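Local coordinates for oxysterol-binding protein homolog 3 (PDB 4IC4), which carries sterols and phospholipids in a hydrophobic pocket and transfers them between membranes, transport that is coupled to phosphoinositides, here represented by its OSBP-related domain, at residues A[71-76]-A[304-309]; A[89-94]-A[278-283]; A[372-375]-A[381-384]. One frame throughout, in Å; residues are numbered along the deposited sequence.

Contact 1 of 3, residues A[71-76]-A[304-309]; sequences ILQLIS and NLNEIT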
ATOM      1  N   ILE A  71       6.067   5.228  -1.428  1.00  7.23           N
ATOM      2  CA  ILE A  71       5.377   4.395  -0.445  1.00  7.40           C
ATOM      3  C   ILE A  71       3.877   4.689  -0.450  1.00  7.54           C
ATOM      4  O   ILE A  71       3.065   3.800  -0.197  1.00  7.07           O
ATOM      5  CB  ILE A  71       5.939   4.606   0.976  1.00  8.23           C
ATOM      6  CG1 ILE A  71       7.407   4.173   1.015  1.00 11.07           C
ATOM      7  CG2 ILE A  71       5.122   3.793   1.990  1.00 10.34           C
ATOM      8  CD1 ILE A  71       8.063   4.347   2.371  1.00 12.46           C
ATOM      9  N   LEU A  72       3.501   5.933  -0.737  1.00  5.66           N
ATOM     10  CA  LEU A  72       2.081   6.272  -0.789  1.00  6.10           C
ATOM     11  C   LEU A  72       1.418   5.446  -1.888  1.00  6.88           C
ATOM     12  O   LEU A  72       0.297   4.960  -1.724  1.00  7.67           O
ATOM     13  CB  LEU A  72       1.888   7.761  -1.081  1.00  7.03           C
ATOM     14  CG  LEU A  72       2.383   8.741  -0.013  1.00  8.36           C
ATOM     15  CD1 LEU A  72       2.249  10.171  -0.534  1.00  9.95           C
ATOM     16  CD2 LEU A  72       1.585   8.559   1.268  1.00 11.20           C
ATOM     17  N   GLN A  73       2.115   5.287  -3.009  1.00  6.86           N
ATOM     18  CA  GLN A  73       1.587   4.502  -4.116  1.00  6.42           C
ATOM     19  C   GLN A  73       1.539   3.013  -3.744  1.00  6.88           C
ATOM     20  O   GLN A  73       0.569   2.319  -4.056  1.00  7.53           O
ATOM     21  CB  GLN A  73       2.429   4.753  -5.376  1.00  6.13           C
ATOM     22  CG  GLN A  73       2.247   6.186  -5.891  1.00  7.98           C
ATOM     23  CD  GLN A  73       3.200   6.570  -7.005  1.00  8.06           C
ATOM     24  OE1 GLN A  73       4.417   6.419  -6.883  1.00  8.14           O
ATOM     25  NE2 GLN A  73       2.649   7.092  -8.097  1.00  7.38           N
ATOM     26  N   LEU A  74       2.571   2.526  -3.056  1.00  6.84           N
ATOM     27  CA  LEU A  74       2.602   1.127  -2.634  1.00  7.26           C
ATOM     28  C   LEU A  74       1.407   0.795  -1.743  1.00  7.34           C
ATOM     29  O   LEU A  74       0.704  -0.189  -1.969  1.00  8.74           O
ATOM     30  CB  LEU A  74       3.884   0.821  -1.855  1.00  7.78           C
ATOM     31  CG  LEU A  74       3.851  -0.537  -1.140  1.00  8.44           C
ATOM     32  CD1 LEU A  74       3.870  -1.651  -2.169  1.00 11.72           C
ATOM     33  CD2 LEU A  74       5.039  -0.667  -0.197  1.00 10.31           C
ATOM     34  N   ILE A  75       1.178   1.613  -0.723  1.00  6.81           N
ATOM     35  CA  ILE A  75       0.068   1.345   0.179  1.00  8.19           C
ATOM     36  C   ILE A  75      -1.286   1.465  -0.531  1.00  7.43           C
ATOM     37  O   ILE A  75      -2.258   0.815  -0.139  1.00  9.04           O
ATOM     38  CB  ILE A  75       0.147   2.257   1.412  1.00  8.09           C
ATOM     39  CG1 ILE A  75       1.440   1.937   2.174  1.00 11.15           C
ATOM     40  CG2 ILE A  75      -1.068   2.039   2.310  1.00  9.75           C
ATOM     41  CD1 ILE A  75       1.686   2.818   3.383  1.00 12.33           C
ATOM     42  N   SER A  76      -1.347   2.270  -1.589  1.00  7.53           N
ATOM     43  CA  SER A  76      -2.587   2.407  -2.352  1.00  7.85           C
ATOM     44  C   SER A  76      -2.958   1.094  -3.032  1.00  7.95           C
ATOM     45  O   SER A  76      -4.107   0.903  -3.432  1.00  8.99           O
ATOM     46  CB  SER A  76      -2.457   3.502  -3.413  1.00  8.28           C
ATOM     47  OG  SER A  76      -2.345   4.774  -2.806  1.00 10.96           O
ATOM     48  N   ASN A 304       0.140   1.154 -13.276  1.00  8.44           N
ATOM     49  CA  ASN A 304      -0.734   2.284 -13.552  1.00  8.31           C
ATOM     50  C   ASN A 304      -0.709   3.384 -12.501  1.00  8.49           C
ATOM     51  O   ASN A 304      -1.205   4.482 -12.742  1.00  8.70           O
ATOM     52  CB  ASN A 304      -2.170   1.790 -13.744  1.00  8.68           C
ATOM     53  CG  ASN A 304      -2.349   1.047 -15.050  1.00 10.06           C
ATOM     54  OD1 ASN A 304      -1.655   1.332 -16.026  1.00 11.31           O
ATOM     55  ND2 ASN A 304      -3.290   0.110 -15.085  1.00 10.75           N
ATOM     56  N   LEU A 305      -0.119   3.092 -11.347  1.00  7.57           N
ATOM     57  CA  LEU A 305      -0.055   4.055 -10.252  1.00  7.64           C
ATOM     58  C   LEU A 305       0.616   5.381 -10.592  1.00  8.42           C
ATOM     59  O   LEU A 305       0.114   6.453 -10.239  1.00  8.85           O
ATOM     60  CB  LEU A 305       0.673   3.429  -9.056  1.00  8.28           C
ATOM     61  CG  LEU A 305      -0.043   2.310  -8.294  1.00  9.40           C
ATOM     62  CD1 LEU A 305       0.956   1.614  -7.385  1.00 11.88           C
ATOM     63  CD2 LEU A 305      -1.213   2.879  -7.497  1.00 11.03           C
ATOM     64  N   ASN A 306       1.750   5.311 -11.281  1.00  8.73           N
ATOM     65  CA  ASN A 306       2.505   6.516 -11.601  1.00  8.73           C
ATOM     66  C   ASN A 306       2.207   7.131 -12.957  1.00  9.44           C
ATOM     67  O   ASN A 306       2.965   7.982 -13.427  1.00 11.37           O
ATOM     68  CB  ASN A 306       4.008   6.230 -11.499  1.00  8.61           C
ATOM     69  CG  ASN A 306       4.819   7.467 -11.152  1.00 10.40           C
ATOM     70  OD1 ASN A 306       5.926   7.667 -11.662  1.00 13.11           O
ATOM     71  ND2 ASN A 306       4.279   8.297 -10.267  1.00  7.26           N
ATOM     72  N   GLU A 307       1.108   6.725 -13.584  1.00  8.59           N
ATOM     73  CA  GLU A 307       0.758   7.292 -14.882  1.00  9.87           C
ATOM     74  C   GLU A 307      -0.130   8.524 -14.755  1.00 10.29           C
ATOM     75  O   GLU A 307      -1.025   8.582 -13.908  1.00 10.59           O
ATOM     76  CB  GLU A 307       0.036   6.260 -15.757  1.00 10.82           C
ATOM     77  CG  GLU A 307      -0.410   6.838 -17.106  1.00 10.76           C
ATOM     78  CD  GLU A 307      -1.113   5.836 -18.007  1.00 12.75           C
ATOM     79  OE1 GLU A 307      -1.806   4.936 -17.496  1.00 12.95           O
ATOM     80  OE2 GLU A 307      -0.982   5.967 -19.242  1.00 14.16           O
ATOM     81  N   ILE A 308       0.138   9.514 -15.601  1.00 11.57           N
ATOM     82  CA  ILE A 308      -0.661  10.727 -15.639  1.00 12.01           C
ATOM     83  C   ILE A 308      -1.587  10.563 -16.842  1.00 12.40           C
ATOM     84  O   ILE A 308      -1.123  10.485 -17.981  1.00 15.87           O
ATOM     85  CB  ILE A 308       0.217  11.986 -15.836  1.00 12.39           C
ATOM     86  CG1 ILE A 308       1.106  12.200 -14.610  1.00 12.72           C
ATOM     87  CG2 ILE A 308      -0.667  13.208 -16.065  1.00 13.56           C
ATOM     88  CD1 ILE A 308       2.074  13.356 -14.752  1.00 14.94           C
ATOM     89  N   THR A 309      -2.888  10.475 -16.585  1.00 11.27           N
ATOM     90  CA  THR A 309      -3.868  10.331 -17.655  1.00 11.31           C
ATOM     91  C   THR A 309      -4.699  11.606 -17.706  1.00 11.35           C
ATOM     92  O   THR A 309      -4.417  12.566 -16.987  1.00 11.69           O
ATOM     93  CB  THR A 309      -4.833   9.152 -17.400  1.00 11.40           C
ATOM     94  OG1 THR A 309      -5.663   9.455 -16.273  1.00 12.05           O
ATOM     95  CG2 THR A 309      -4.059   7.862 -17.137  1.00 12.82           C
TER

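Contact 2 of 3, residues A[89-94]-A[278-283]; sequences TQRPDP and THETIW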
ATOM      1  N   THR A  89     -20.852  -5.018   0.634  1.00 14.17           N
ATOM      2  CA  THR A  89     -22.032  -4.238   1.007  1.00 15.08           C
ATOM      3  C   THR A  89     -23.309  -4.786   0.383  1.00 16.19           C
ATOM      4  O   THR A  89     -24.403  -4.314   0.694  1.00 17.19           O
ATOM      5  CB  THR A  89     -21.914  -2.751   0.577  1.00 13.41           C
ATOM      6  OG1 THR A  89     -21.936  -2.657  -0.854  1.00 14.78           O
ATOM      7  CG2 THR A  89     -20.630  -2.134   1.114  1.00 13.42           C
ATOM      8  N   GLN A  90     -23.175  -5.782  -0.486  1.00 17.25           N
ATOM      9  CA  GLN A  90     -24.335  -6.357  -1.160  1.00 20.12           C
ATOM     10  C   GLN A  90     -24.593  -7.812  -0.772  1.00 21.24           C
ATOM     11  O   GLN A  90     -25.515  -8.444  -1.290  1.00 23.79           O
ATOM     12  CB  GLN A  90     -24.140  -6.246  -2.675  1.00 19.62           C
ATOM     13  CG  GLN A  90     -23.702  -4.858  -3.123  1.00 21.57           C
ATOM     14  CD  GLN A  90     -23.272  -4.807  -4.578  1.00 22.72           C
ATOM     15  OE1 GLN A  90     -22.812  -5.802  -5.138  1.00 24.35           O
ATOM     16  NE2 GLN A  90     -23.400  -3.635  -5.193  1.00 24.42           N
ATOM     17  N   ARG A  91     -23.790  -8.337   0.148  1.00 21.35           N
ATOM     18  CA  ARG A  91     -23.928  -9.723   0.590  1.00 22.80           C
ATOM     19  C   ARG A  91     -24.381  -9.828   2.044  1.00 22.60           C
ATOM     20  O   ARG A  91     -24.165  -8.914   2.838  1.00 21.76           O
ATOM     21  CB  ARG A  91     -22.593 -10.450   0.418  1.00 25.69           C
ATOM     22  CG  ARG A  91     -22.116 -10.529  -1.024  1.00 28.46           C
ATOM     23  CD  ARG A  91     -22.709 -11.726  -1.746  1.00 31.27           C
ATOM     24  NE  ARG A  91     -22.192 -12.981  -1.206  1.00 34.94           N
ATOM     25  CZ  ARG A  91     -22.420 -14.176  -1.739  1.00 35.97           C
ATOM     26  NH1 ARG A  91     -21.905 -15.262  -1.177  1.00 37.38           N
ATOM     27  NH2 ARG A  91     -23.161 -14.289  -2.834  1.00 38.56           N
ATOM     28  N   PRO A  92     -25.019 -10.952   2.412  1.00 23.69           N
ATOM     29  CA  PRO A  92     -25.496 -11.159   3.783  1.00 24.08           C
ATOM     30  C   PRO A  92     -24.380 -11.481   4.778  1.00 24.34           C
ATOM     31  O   PRO A  92     -24.545 -11.309   5.985  1.00 25.46           O
ATOM     32  CB  PRO A  92     -26.485 -12.309   3.625  1.00 24.33           C
ATOM     33  CG  PRO A  92     -25.853 -13.129   2.545  1.00 24.09           C
ATOM     34  CD  PRO A  92     -25.425 -12.073   1.542  1.00 23.58           C
ATOM     35  N   ASP A  93     -23.246 -11.949   4.258  1.00 24.01           N
ATOM     36  CA  ASP A  93     -22.089 -12.302   5.079  1.00 22.61           C
ATOM     37  C   ASP A  93     -20.912 -11.424   4.651  1.00 20.48           C
ATOM     38  O   ASP A  93     -19.904 -11.917   4.147  1.00 20.06           O
ATOM     39  CB  ASP A  93     -21.746 -13.779   4.872  1.00 26.24           C
ATOM     40  CG  ASP A  93     -21.424 -14.106   3.424  1.00 28.99           C
ATOM     41  OD1 ASP A  93     -22.167 -13.656   2.526  1.00 31.73           O
ATOM     42  OD2 ASP A  93     -20.431 -14.820   3.181  1.00 32.20           O
ATOM     43  N   PRO A  94     -21.021 -10.106   4.875  1.00 18.34           N
ATOM     44  CA  PRO A  94     -19.972  -9.154   4.499  1.00 16.99           C
ATOM     45  C   PRO A  94     -18.548  -9.403   4.981  1.00 15.91           C
ATOM     46  O   PRO A  94     -17.597  -9.156   4.240  1.00 13.64           O
ATOM     47  CB  PRO A  94     -20.521  -7.821   5.003  1.00 15.51           C
ATOM     48  CG  PRO A  94     -21.345  -8.225   6.191  1.00 16.49           C
ATOM     49  CD  PRO A  94     -22.072  -9.432   5.656  1.00 18.12           C
ATOM     50  N   THR A 278     -18.826 -24.491   0.368  1.00 18.03           N
ATOM     51  CA  THR A 278     -19.405 -24.491  -0.971  1.00 20.31           C
ATOM     52  C   THR A 278     -18.390 -24.610  -2.100  1.00 21.24           C
ATOM     53  O   THR A 278     -18.739 -25.019  -3.207  1.00 23.57           O
ATOM     54  CB  THR A 278     -20.221 -23.208  -1.210  1.00 21.95           C
ATOM     55  OG1 THR A 278     -19.344 -22.076  -1.168  1.00 22.07           O
ATOM     56  CG2 THR A 278     -21.288 -23.046  -0.137  1.00 21.85           C
ATOM     57  N   HIS A 279     -17.140 -24.251  -1.820  1.00 21.35           N
ATOM     58  CA  HIS A 279     -16.072 -24.290  -2.815  1.00 23.08           C
ATOM     59  C   HIS A 279     -16.191 -23.096  -3.758  1.00 23.82           C
ATOM     60  O   HIS A 279     -15.514 -23.038  -4.785  1.00 25.33           O
ATOM     61  CB  HIS A 279     -16.126 -25.590  -3.623  1.00 23.81           C
ATOM     62  CG  HIS A 279     -15.717 -26.802  -2.847  1.00 24.31           C
ATOM     63  ND1 HIS A 279     -15.708 -26.835  -1.470  1.00 25.30           N
ATOM     64  CD2 HIS A 279     -15.321 -28.031  -3.254  1.00 24.35           C
ATOM     65  CE1 HIS A 279     -15.324 -28.031  -1.062  1.00 23.92           C
ATOM     66  NE2 HIS A 279     -15.083 -28.775  -2.125  1.00 24.14           N
ATOM     67  N   GLU A 280     -17.059 -22.152  -3.404  1.00 24.57           N
ATOM     68  CA  GLU A 280     -17.268 -20.952  -4.211  1.00 25.24           C
ATOM     69  C   GLU A 280     -16.069 -20.016  -4.116  1.00 22.96           C
ATOM     70  O   GLU A 280     -15.584 -19.727  -3.024  1.00 21.70           O
ATOM     71  CB  GLU A 280     -18.519 -20.203  -3.745  1.00 28.16           C
ATOM     72  CG  GLU A 280     -18.732 -18.869  -4.458  1.00 33.37           C
ATOM     73  CD  GLU A 280     -19.881 -18.062  -3.879  1.00 35.96           C
ATOM     74  OE1 GLU A 280     -19.818 -17.707  -2.681  1.00 37.59           O
ATOM     75  OE2 GLU A 280     -20.845 -17.780  -4.623  1.00 38.16           O
ATOM     76  N   THR A 281     -15.601 -19.543  -5.265  1.00 20.87           N
ATOM     77  CA  THR A 281     -14.465 -18.627  -5.310  1.00 19.34           C
ATOM     78  C   THR A 281     -14.897 -17.241  -4.840  1.00 18.81           C
ATOM     79  O   THR A 281     -15.890 -16.695  -5.318  1.00 19.36           O
ATOM     80  CB  THR A 281     -13.902 -18.520  -6.738  1.00 20.47           C
ATOM     81  OG1 THR A 281     -13.579 -19.830  -7.220  1.00 22.14           O
ATOM     82  CG2 THR A 281     -12.647 -17.657  -6.752  1.00 20.52           C
ATOM     83  N   ILE A 282     -14.144 -16.680  -3.898  1.00 16.54           N
ATOM     84  CA  ILE A 282     -14.440 -15.365  -3.340  1.00 15.15           C
ATOM     85  C   ILE A 282     -13.551 -14.290  -3.958  1.00 13.41           C
ATOM     86  O   ILE A 282     -13.985 -13.161  -4.178  1.00 14.79           O
ATOM     87  CB  ILE A 282     -14.208 -15.352  -1.808  1.00 15.48           C
ATOM     88  CG1 ILE A 282     -15.071 -16.421  -1.133  1.00 18.32           C
ATOM     89  CG2 ILE A 282     -14.503 -13.968  -1.245  1.00 16.44           C
ATOM     90  CD1 ILE A 282     -16.556 -16.207  -1.283  1.00 19.09           C
ATOM     91  N   TRP A 283     -12.308 -14.659  -4.244  1.00 11.96           N
ATOM     92  CA  TRP A 283     -11.331 -13.726  -4.801  1.00 11.59           C
ATOM     93  C   TRP A 283     -10.259 -14.472  -5.585  1.00 11.77           C
ATOM     94  O   TRP A 283      -9.917 -15.610  -5.261  1.00 11.83           O
ATOM     95  CB  TRP A 283     -10.671 -12.942  -3.656  1.00 11.48           C
ATOM     96  CG  TRP A 283      -9.373 -12.262  -4.019  1.00 10.36           C
ATOM     97  CD1 TRP A 283      -9.221 -11.069  -4.669  1.00 10.82           C
ATOM     98  CD2 TRP A 283      -8.048 -12.753  -3.770  1.00 10.43           C
ATOM     99  NE1 TRP A 283      -7.888 -10.789  -4.840  1.00  9.36           N
ATOM    100  CE2 TRP A 283      -7.144 -11.805  -4.300  1.00 10.60           C
ATOM    101  CE3 TRP A 283      -7.537 -13.903  -3.152  1.00 11.55           C
ATOM    102  CZ2 TRP A 283      -5.757 -11.970  -4.230  1.00 11.64           C
ATOM    103  CZ3 TRP A 283      -6.158 -14.070  -3.082  1.00 11.10           C
ATOM    104  CH2 TRP A 283      -5.282 -13.106  -3.619  1.00 11.62           C
TER

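Contact 3 of 3, residues A[372-375]-A[381-384]; sequences WKYI and YWER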
ATOM      1  N   TRP A 372      -4.826  10.107  12.219  1.00 13.94           N
ATOM      2  CA  TRP A 372      -5.082  11.327  11.464  1.00 13.81           C
ATOM      3  C   TRP A 372      -6.414  11.156  10.746  1.00 12.89           C
ATOM      4  O   TRP A 372      -6.853  10.032  10.497  1.00 14.49           O
ATOM      5  CB  TRP A 372      -3.966  11.587  10.451  1.00 12.08           C
ATOM      6  CG  TRP A 372      -2.678  12.037  11.079  1.00 11.24           C
ATOM      7  CD1 TRP A 372      -1.846  11.298  11.872  1.00 12.94           C
ATOM      8  CD2 TRP A 372      -2.083  13.336  10.975  1.00 10.35           C
ATOM      9  NE1 TRP A 372      -0.770  12.055  12.269  1.00 13.29           N
ATOM     10  CE2 TRP A 372      -0.889  13.310  11.733  1.00 10.99           C
ATOM     11  CE3 TRP A 372      -2.443  14.520  10.317  1.00 11.33           C
ATOM     12  CZ2 TRP A 372      -0.050  14.427  11.850  1.00 11.10           C
ATOM     13  CZ3 TRP A 372      -1.609  15.631  10.435  1.00 11.75           C
ATOM     14  CH2 TRP A 372      -0.426  15.574  11.197  1.00 10.78           C
ATOM     15  N   LYS A 373      -7.049  12.270  10.405  1.00 12.97           N
ATOM     16  CA  LYS A 373      -8.348  12.232   9.750  1.00 13.66           C
ATOM     17  C   LYS A 373      -8.452  13.240   8.612  1.00 12.46           C
ATOM     18  O   LYS A 373      -7.951  14.361   8.708  1.00 11.95           O
ATOM     19  CB  LYS A 373      -9.436  12.496  10.801  1.00 16.74           C
ATOM     20  CG  LYS A 373     -10.870  12.496  10.303  1.00 21.72           C
ATOM     21  CD  LYS A 373     -11.819  12.615  11.491  1.00 25.25           C
ATOM     22  CE  LYS A 373     -13.275  12.703  11.060  1.00 27.72           C
ATOM     23  NZ  LYS A 373     -13.562  13.953  10.302  1.00 31.67           N
ATOM     24  N   TYR A 374      -9.104  12.825   7.532  1.00 11.22           N
ATOM     25  CA  TYR A 374      -9.297  13.680   6.366  1.00 11.05           C
ATOM     26  C   TYR A 374     -10.022  14.970   6.750  1.00 12.50           C
ATOM     27  O   TYR A 374     -11.043  14.937   7.439  1.00 13.80           O
ATOM     28  CB  TYR A 374     -10.114  12.926   5.311  1.00 10.98           C
ATOM     29  CG  TYR A 374     -10.457  13.742   4.083  1.00 11.44           C
ATOM     30  CD1 TYR A 374      -9.505  13.988   3.095  1.00 12.29           C
ATOM     31  CD2 TYR A 374     -11.738  14.261   3.905  1.00 11.41           C
ATOM     32  CE1 TYR A 374      -9.824  14.726   1.962  1.00 10.55           C
ATOM     33  CE2 TYR A 374     -12.067  15.007   2.773  1.00 11.54           C
ATOM     34  CZ  TYR A 374     -11.105  15.234   1.805  1.00 11.90           C
ATOM     35  OH  TYR A 374     -11.415  15.957   0.674  1.00 12.51           O
ATOM     36  N   ILE A 375      -9.490  16.103   6.301  1.00 11.88           N
ATOM     37  CA  ILE A 375     -10.088  17.406   6.590  1.00 13.64           C
ATOM     38  C   ILE A 375     -11.177  17.719   5.571  1.00 13.97           C
ATOM     39  O   ILE A 375     -10.921  17.747   4.369  1.00 14.91           O
ATOM     40  CB  ILE A 375      -9.028  18.533   6.542  1.00 13.27           C
ATOM     41  CG1 ILE A 375      -7.987  18.315   7.644  1.00 13.99           C
ATOM     42  CG2 ILE A 375      -9.703  19.895   6.711  1.00 15.45           C
ATOM     43  CD1 ILE A 375      -6.845  19.312   7.612  1.00 14.26           C
ATOM     44  N   TYR A 381      -9.037  18.458   0.192  1.00  8.42           N
ATOM     45  CA  TYR A 381      -8.374  18.092  -1.052  1.00  9.29           C
ATOM     46  C   TYR A 381      -9.322  18.070  -2.247  1.00  9.45           C
ATOM     47  O   TYR A 381      -9.057  18.699  -3.271  1.00  9.62           O
ATOM     48  CB  TYR A 381      -7.720  16.712  -0.940  1.00  8.01           C
ATOM     49  CG  TYR A 381      -6.904  16.351  -2.163  1.00  6.67           C
ATOM     50  CD1 TYR A 381      -5.590  16.793  -2.292  1.00  8.69           C
ATOM     51  CD2 TYR A 381      -7.460  15.602  -3.208  1.00  7.17           C
ATOM     52  CE1 TYR A 381      -4.839  16.499  -3.431  1.00  6.96           C
ATOM     53  CE2 TYR A 381      -6.722  15.308  -4.354  1.00  7.45           C
ATOM     54  CZ  TYR A 381      -5.409  15.759  -4.456  1.00  7.46           C
ATOM     55  OH  TYR A 381      -4.653  15.482  -5.574  1.00  8.35           O
ATOM     56  N   TRP A 382     -10.425  17.343  -2.121  1.00 10.25           N
ATOM     57  CA  TRP A 382     -11.350  17.226  -3.237  1.00  9.06           C
ATOM     58  C   TRP A 382     -12.062  18.523  -3.597  1.00 11.17           C
ATOM     59  O   TRP A 382     -12.394  18.735  -4.763  1.00 12.05           O
ATOM     60  CB  TRP A 382     -12.338  16.086  -2.976  1.00  9.91           C
ATOM     61  CG  TRP A 382     -11.633  14.765  -2.827  1.00 10.84           C
ATOM     62  CD1 TRP A 382     -11.557  14.001  -1.700  1.00 11.84           C
ATOM     63  CD2 TRP A 382     -10.852  14.090  -3.823  1.00  9.30           C
ATOM     64  NE1 TRP A 382     -10.773  12.894  -1.928  1.00 11.14           N
ATOM     65  CE2 TRP A 382     -10.326  12.923  -3.223  1.00  9.67           C
ATOM     66  CE3 TRP A 382     -10.541  14.359  -5.164  1.00 10.79           C
ATOM     67  CZ2 TRP A 382      -9.504  12.023  -3.919  1.00 10.11           C
ATOM     68  CZ3 TRP A 382      -9.723  13.462  -5.856  1.00 10.09           C
ATOM     69  CH2 TRP A 382      -9.215  12.309  -5.228  1.00 10.08           C
ATOM     70  N   GLU A 383     -12.297  19.394  -2.619  1.00 11.75           N
ATOM     71  CA  GLU A 383     -12.931  20.668  -2.934  1.00 12.74           C
ATOM     72  C   GLU A 383     -11.937  21.569  -3.669  1.00 13.25           C
ATOM     73  O   GLU A 383     -12.294  22.229  -4.646  1.00 14.56           O
ATOM     74  CB  GLU A 383     -13.452  21.353  -1.666  1.00 15.04           C
ATOM     75  CG  GLU A 383     -14.763  20.765  -1.154  1.00 18.54           C
ATOM     76  CD  GLU A 383     -15.855  20.773  -2.215  1.00 20.26           C
ATOM     77  OE1 GLU A 383     -16.166  21.859  -2.748  1.00 22.66           O
ATOM     78  OE2 GLU A 383     -16.401  19.693  -2.518  1.00 24.41           O
ATOM     79  N   ARG A 384     -10.687  21.592  -3.206  1.00 11.23           N
ATOM     80  CA  ARG A 384      -9.642  22.392  -3.842  1.00 11.58           C
ATOM     81  C   ARG A 384      -9.430  21.943  -5.289  1.00 11.44           C
ATOM     82  O   ARG A 384      -9.306  22.756  -6.200  1.00 11.64           O
ATOM     83  CB  ARG A 384      -8.309  22.220  -3.104  1.00 11.52           C
ATOM     84  CG  ARG A 384      -8.154  22.955  -1.779  1.00  9.57           C
ATOM     85  CD  ARG A 384      -6.953  22.354  -1.037  1.00 11.18           C
ATOM     86  NE  ARG A 384      -6.535  23.072   0.168  1.00 12.25           N
ATOM     87  CZ  ARG A 384      -5.709  24.116   0.175  1.00 11.39           C
ATOM     88  NH1 ARG A 384      -5.381  24.691   1.325  1.00 15.35           N
ATOM     89  NH2 ARG A 384      -5.217  24.594  -0.960  1.00 14.25           N
TER
HETATM   90  O   HOH W   1      -8.650  17.467   3.016  1.00  9.72           O

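Contact 1 of 3, residues A[71-76]-A[304-309]
Gln-73 and Leu-305 carry most of this contact, whose nearest CA atoms, theirs, are 6.4 Å apart. The apolar part is a fit of leucine methyls against the side of helix 71-76 that carries Gln-73 and Ser-76. CD1 of Leu-305 lies 4.0 Å from CB of Gln-73 and comes closer still, 3.4 Å, to the backbone O of Gln-73. CD2 of Leu-305 also lies near Gln-73 O and reaches CB of Ser-76 at 4.3 Å. Extended beyond CG (chi2 171°), Gln-73 carries its amide past this leucine to the chain leaving helix 300-305.

The polar part is modest. NE2 of Gln-73 donates a weak, bent hydrogen bond to the backbone O of Leu-305 (3.4 Å, 126° at the hydrogen), while OE1 accepts from the backbone N of Ser-70, its stronger partner. The amide is thus held mainly through OE1, with a weak tie at NE2, and the amide of Asn-306 lies beside it with the planes 82° apart. Replacing Gln-73 with an alanine would probably leave Ser-70 N without its side-chain acceptor and open a gap beside Leu-305 and Asn-306. Within the helix, the hydroxyl of Ser-76 donates to Leu-72 O at 2.9 Å, on the opposite face of that carbonyl from the backbone N of Ser-76, so this buried hydroxyl is satisfied by its own helix.

Phe-128 of strand 127-132 touches Gln-73, Ser-76 and Leu-305 together, a shared floor for both helices. Phe-151 and Phe-153 of strand 150-157 take up Leu-72, Ile-75 and Ser-76, while Ile-327 and Glu-331 of helix 325-331 touch Asn-306. The contact thus brings helices 71-76 and 300-305, distant in sequence, together over strands of the beta barrel.

Contact 2 of 3, residues A[89-94]-A[278-283]
Glu-280, whose carboxylate faces Arg-91 across the contact, has its backbone held by an ST turn: the N donates to OG1 of Thr-278 over 3.2 Å at 157°, just before strand 281-284. From this turn its side chain extends outward, CG anti to the backbone N (chi1 175°) and the chain straight through CD, which brings the carboxylate clear of its own backbone and toward the loop 89-94.

The guanidinium of Arg-91 arrives from the opposite direction. Its chain bends at chi2 and chi3, and the group ends with NH1 3.5 Å from OE1 of Glu-280. This is a salt bridge at a generous distance, without the geometry of a hydrogen bond: one nitrogen meets one oxygen, the approach is oblique to the guanidinium, and the two flat groups are turned 52° against each other. The bridge is therefore not bidentate.

Arg-91 has a second acidic neighbour in its own loop. OD1 of Asp-93 lies 3.8 Å from NE, a long salt bridge, so that the arginine links Asp-93 to Glu-280 in a three-residue network. The two acids themselves stay well apart, with 6.6 Å between OD2 of Asp-93 and OE1 of Glu-280, and the positive group between them probably eases their mutual repulsion.

Beneath the charges, Phe-97 of helix 94-104 touches both Arg-91 and Ile-282. Ile-282 and Trp-283 both face Leu-273 in a classic beta bulge, where strand 281-284 pairs with strand 272-275.

With just 58 Å² buried in all and Glu-280 exposed to solvent, the link between the loop joining helices 83-88 and 94-104 and the turn leading into strand 281-284 is electrostatic and probably weak; its ion pairs, one of them long, are likely to be screened by water and readily adjusted.

Contact 3 of 3, residues A[372-375]-A[381-384]
Strand 371-374 ends at Tyr-374 and, after six further residues, the chain loops round and resumes as helix 381-386, running in roughly the same direction as the strand, with its first turn close enough to the strand end for one water to bridge the backbones of Ile-375 and Tyr-381. That water donates to Ile-375 O (2.7 Å) and accepts from Tyr-381 N (3.0 Å).

The side chain of Tyr-374 makes the direct link. With CG anti to the backbone N (chi1 176°), its ring reaches out toward the helix start, and OH accepts a nearly straight hydrogen bond from Trp-382 N, 3.3 Å long at 170°. Water and phenol thus serve two successive N-H groups of the first helical turn. The same OH comes within 3.1 Å of CD1 of Trp-382, and the two rings meet obliquely, planes 38° apart. CB of Tyr-381 lies near the plane of the Tyr-374 ring, 4.1 Å from CE1 at its edge. The Tyr-381 ring leads elsewhere: CD2 sits over one face of the Trp-382 indole, and OH bonds to Glu-129.

Ile-140 of strand 137-145 touches Tyr-374, Tyr-381 and Trp-382 alike, and Phe-154 of strand 150-157 stacks on Tyr-374. Arg-138 makes a cation-pi contact with Trp-382, so the hairpin 364-374 and its following helix are applied together to these barrel strands.

Overall arrangement
All three contacts belong to the OSBP-related domain and none touches another. Contact 1 lies near the middle, about 19 Å from contact 3 and 29 Å from contact 2, centre to centre; contacts 2 and 3 are furthest apart at about 33 Å. Along the chain, 71-76 and 304-309 enclose both partners of contact 2 and most of the barrel strands, whereas contact 3 follows as a short local closure. Contacts 1 and 3 share strand 150-157 as a backing; contact 2 joins the loop between helices 83-88 and 94-104 to the turn before strand 281-284, last in the strand series. This is consistent with early helices and the C-terminal region packing against the lipid-carrying barrel.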